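Local atomic coordinates of 2-polyprenyl-6-methoxyphenol hydroxylase-like FAD-dependent oxidoreductase (Streptomyces sp. NRRL 11266, PDB entry 6UI5), a protein that is a flavoprotein of the aromatic-ring hydroxylase family, binding flavin-adenine dinucleotide in a Rossmann-type domain and probably carrying a thioredoxin-like C-terminal domain. Residues E377-I388 and D400-P408. Residues are numbered along the deposited sequence; the frame is centred on the assembly and turned at random.
Sequences EIVTNLGPAVPI and DRLLGRRLP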
loop_
_atom_site.group_PDB
_atom_site.type_symbol
_atom_site.label_atom_id
_atom_site.label_comp_id
_atom_site.label_asym_id
_atom_site.label_seq_id
_atom_site.Cartn_x
_atom_site.Cartn_y
_atom_site.Cartn_z
ATOM N N GLU A 377 10.793 6.553 -7.545
ATOM C CA GLU A 377 11.528 6.156 -8.739
ATOM C C GLU A 377 10.587 5.927 -9.903
ATOM O O GLU A 377 10.880 6.328 -11.039
ATOM C CB GLU A 377 12.317 4.877 -8.476
ATOM C CG GLU A 377 13.524 5.086 -7.601
ATOM C CD GLU A 377 14.423 3.874 -7.627
ATOM O OE1 GLU A 377 15.649 4.077 -7.499
ATOM O OE2 GLU A 377 13.909 2.722 -7.800
ATOM N N ILE A 378 9.469 5.256 -9.640
ATOM C CA ILE A 378 8.567 4.861 -10.711
ATOM C C ILE A 378 7.794 6.071 -11.251
ATOM O O ILE A 378 7.824 6.348 -12.452
ATOM C CB ILE A 378 7.661 3.740 -10.189
ATOM C CG1 ILE A 378 8.440 2.455 -10.305
ATOM C CG2 ILE A 378 6.356 3.638 -10.950
ATOM C CD1 ILE A 378 7.795 1.365 -9.616
ATOM N N VAL A 379 7.172 6.859 -10.367
ATOM C CA VAL A 379 6.420 8.018 -10.835
ATOM C C VAL A 379 7.322 9.062 -11.467
ATOM O O VAL A 379 6.820 9.908 -12.204
ATOM C CB VAL A 379 5.557 8.681 -9.721
ATOM C CG1 VAL A 379 4.850 7.620 -8.904
ATOM C CG2 VAL A 379 6.376 9.587 -8.815
ATOM N N THR A 380 8.642 9.035 -11.226
ATOM C CA THR A 380 9.498 9.955 -11.980
ATOM C C THR A 380 10.110 9.303 -13.214
ATOM O O THR A 380 10.907 9.944 -13.916
ATOM C CB THR A 380 10.604 10.545 -11.115
ATOM O OG1 THR A 380 11.421 9.482 -10.592
ATOM C CG2 THR A 380 10.022 11.356 -9.957
ATOM N N ASN A 381 9.738 8.053 -13.501
ATOM C CA ASN A 381 10.339 7.260 -14.573
ATOM C C ASN A 381 11.864 7.111 -14.447
ATOM O O ASN A 381 12.528 6.739 -15.426
ATOM C CB ASN A 381 9.945 7.825 -15.937
ATOM C CG ASN A 381 8.411 7.853 -16.108
ATOM O OD1 ASN A 381 7.797 8.918 -16.103
ATOM N ND2 ASN A 381 7.789 6.672 -16.182
ATOM N N LEU A 382 12.451 7.363 -13.259
ATOM C CA LEU A 382 13.763 6.762 -12.952
ATOM C C LEU A 382 13.624 5.263 -12.937
ATOM O O LEU A 382 14.404 4.537 -13.559
ATOM C CB LEU A 382 14.291 7.238 -11.604
ATOM C CG LEU A 382 14.510 8.741 -11.537
ATOM C CD1 LEU A 382 14.852 9.168 -10.107
ATOM C CD2 LEU A 382 15.567 9.159 -12.583
ATOM N N GLY A 383 12.632 4.795 -12.191
ATOM C CA GLY A 383 11.652 3.881 -12.710
ATOM C C GLY A 383 12.217 2.514 -12.848
ATOM O O GLY A 383 13.410 2.294 -12.659
ATOM N N PRO A 384 11.395 1.609 -13.291
ATOM C CA PRO A 384 11.705 0.178 -13.167
ATOM C C PRO A 384 13.124 -0.113 -13.636
ATOM O O PRO A 384 13.461 0.142 -14.799
ATOM C CB PRO A 384 10.660 -0.492 -14.059
ATOM C CG PRO A 384 10.354 0.587 -15.121
ATOM C CD PRO A 384 10.629 1.947 -14.497
ATOM N N ALA A 385 13.981 -0.551 -12.704
ATOM C CA ALA A 385 15.252 -1.159 -13.067
ATOM C C ALA A 385 15.023 -2.276 -14.071
ATOM O O ALA A 385 14.139 -3.112 -13.891
ATOM C CB ALA A 385 15.957 -1.714 -11.826
ATOM N N VAL A 386 15.786 -2.244 -15.158
ATOM C CA VAL A 386 15.738 -3.331 -16.144
ATOM C C VAL A 386 16.420 -4.557 -15.547
ATOM O O VAL A 386 17.548 -4.444 -15.026
ATOM C CB VAL A 386 16.418 -2.897 -17.442
ATOM C CG1 VAL A 386 16.843 -4.121 -18.275
ATOM C CG2 VAL A 386 15.502 -1.935 -18.243
ATOM N N PRO A 387 15.786 -5.727 -15.567
ATOM C CA PRO A 387 16.388 -6.895 -14.910
ATOM C C PRO A 387 17.654 -7.338 -15.641
ATOM O O PRO A 387 17.652 -7.555 -16.858
ATOM C CB PRO A 387 15.280 -7.952 -14.981
ATOM C CG PRO A 387 14.402 -7.523 -16.123
ATOM C CD PRO A 387 14.481 -6.030 -16.189
ATOM N N ILE A 388 18.746 -7.455 -14.889
ATOM C CA ILE A 388 20.052 -7.789 -15.455
ATOM C C ILE A 388 20.514 -9.072 -14.780
ATOM O O ILE A 388 20.739 -9.089 -13.562
ATOM C CB ILE A 388 21.081 -6.662 -15.253
ATOM C CG1 ILE A 388 20.651 -5.359 -15.937
ATOM C CG2 ILE A 388 22.484 -7.117 -15.710
ATOM C CD1 ILE A 388 20.923 -5.295 -17.422
ATOM N N ASP A 400 21.865 -3.550 -5.242
ATOM C CA ASP A 400 22.567 -2.682 -6.181
ATOM C C ASP A 400 21.566 -1.707 -6.789
ATOM O O ASP A 400 20.574 -2.124 -7.393
ATOM C CB ASP A 400 23.246 -3.514 -7.271
ATOM C CG ASP A 400 24.168 -2.694 -8.165
ATOM O OD1 ASP A 400 24.234 -1.458 -8.020
ATOM O OD2 ASP A 400 24.816 -3.300 -9.041
ATOM N N ARG A 401 21.840 -0.414 -6.641
ATOM C CA ARG A 401 20.969 0.653 -7.105
ATOM C C ARG A 401 21.376 1.195 -8.465
ATOM O O ARG A 401 20.784 2.172 -8.938
ATOM C CB ARG A 401 20.951 1.779 -6.070
ATOM C CG ARG A 401 20.069 1.447 -4.871
ATOM C CD ARG A 401 18.635 1.844 -5.147
ATOM N NE ARG A 401 17.634 0.806 -4.898
ATOM C CZ ARG A 401 16.390 0.860 -5.363
ATOM N NH1 ARG A 401 15.527 -0.127 -5.103
ATOM N NH2 ARG A 401 15.988 1.905 -6.096
ATOM N N LEU A 402 22.384 0.602 -9.097
ATOM C CA LEU A 402 22.875 1.088 -10.379
ATOM C C LEU A 402 22.570 0.156 -11.540
ATOM O O LEU A 402 22.241 0.636 -12.634
ATOM C CB LEU A 402 24.392 1.338 -10.302
ATOM C CG LEU A 402 24.813 2.383 -9.260
ATOM C CD1 LEU A 402 26.315 2.513 -9.162
ATOM C CD2 LEU A 402 24.181 3.767 -9.507
ATOM N N LEU A 403 22.665 -1.164 -11.332
ATOM C CA LEU A 403 22.404 -2.115 -12.410
ATOM C C LEU A 403 20.986 -1.966 -12.933
ATOM O O LEU A 403 20.026 -1.845 -12.163
ATOM C CB LEU A 403 22.616 -3.552 -11.941
ATOM C CG LEU A 403 23.934 -4.241 -12.310
ATOM C CD1 LEU A 403 24.026 -5.571 -11.603
ATOM C CD2 LEU A 403 24.093 -4.447 -13.809
ATOM N N GLY A 404 20.867 -1.999 -14.257
ATOM C CA GLY A 404 19.580 -1.916 -14.913
ATOM C C GLY A 404 18.967 -0.545 -14.916
ATOM O O GLY A 404 17.761 -0.437 -15.168
ATOM N N ARG A 405 19.737 0.502 -14.595
ATOM C CA ARG A 405 19.216 1.866 -14.523
ATOM C C ARG A 405 20.158 2.856 -15.166
ATOM O O ARG A 405 21.366 2.633 -15.252
ATOM C CB ARG A 405 18.958 2.312 -13.085
ATOM C CG ARG A 405 17.984 1.360 -12.484
ATOM C CD ARG A 405 17.244 1.848 -11.328
ATOM N NE ARG A 405 17.347 0.810 -10.308
ATOM C CZ ARG A 405 16.628 0.772 -9.202
ATOM N NH1 ARG A 405 16.803 -0.221 -8.318
ATOM N NH2 ARG A 405 15.708 1.711 -8.987
ATOM N N ARG A 406 19.583 3.950 -15.632
ATOM C CA ARG A 406 20.398 5.053 -16.104
ATOM C C ARG A 406 21.052 5.731 -14.906
ATOM O O ARG A 406 20.450 5.871 -13.837
ATOM C CB ARG A 406 19.544 6.049 -16.919
ATOM C CG ARG A 406 19.074 5.514 -18.321
ATOM C CD ARG A 406 18.051 6.456 -18.960
ATOM N NE ARG A 406 17.291 7.030 -17.869
ATOM C CZ ARG A 406 16.088 6.632 -17.517
ATOM N NH1 ARG A 406 15.474 5.692 -18.231
ATOM N NH2 ARG A 406 15.498 7.191 -16.465
ATOM N N LEU A 407 22.291 6.159 -15.094
ATOM C CA LEU A 407 23.091 6.717 -14.022
ATOM C C LEU A 407 22.542 8.058 -13.503
ATOM O O LEU A 407 21.775 8.750 -14.192
ATOM C CB LEU A 407 24.512 6.912 -14.523
ATOM C CG LEU A 407 25.281 5.610 -14.646
ATOM C CD1 LEU A 407 26.570 5.917 -15.384
ATOM C CD2 LEU A 407 25.572 5.064 -13.226
ATOM N N PRO A 408 22.957 8.458 -12.295
ATOM C CA PRO A 408 22.567 9.772 -11.760
ATOM C C PRO A 408 23.280 10.934 -12.442
ATOM O O PRO A 408 24.308 10.781 -13.113
ATOM C CB PRO A 408 22.966 9.693 -10.280
ATOM C CG PRO A 408 23.174 8.225 -9.997
ATOM C CD PRO A 408 23.637 7.626 -11.281
#
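A type II beta turn, Leu402 to Arg405, meets the chain that runs on from helix 369-379, and their most direct backbone link is the bond from Val386 N to Gly404 O, 2.7 Å long. Gly404 CA in turn approaches Val386 O at 3.2 Å as a CA-H...O contact. At this third position of the turn phi is positive, and the two backbones come close with no side chain of Gly404 in between. Ile388 CG2 packs against Leu403 CD2 at 3.7 Å, while its other branch, CG1, rests on Gly404 CA. Within the turn, Gly404 and Arg405 share backbone hydrogen bonds with Val474, which attach it to strand 474-477 of the same C-terminal, probably thioredoxin-like, region.

At the helix end, Glu377 joins Arg401 and Arg405 in a salt-bridge network. The carboxylate sits at the edge of both guanidinium groups, which converge on it; Glu377 OE1 lies 2.6 Å from Arg401 NH2, although the Arg401 side chain is poorly ordered. The partnership with Arg405 is less certain in detail, since its NH2 is modelled too near the carboxylate. As modelled, Arg405 NH1 lies over the face of the Arg401 guanidinium. Ala385 CB supports a face of the Arg405 guanidinium, 3.3 Å from Arg405 NE.

The helix closes in a Schellman motif with Asn381 at positive phi, and its carbonyl takes a nearly straight bond from Arg406: NH2 to Asn381 O is 3.2 Å, at 166°, within the guanidinium plane. A bend at chi3 (-33°) turns the Arg406 head to this oxygen, and the same NH2 forms a salt bridge with Glu52. Asn381 OD1 is hydrogen-bonded to Asn47 ND2, and the Asn381 side chain lies about 7 Å from the bound FAD.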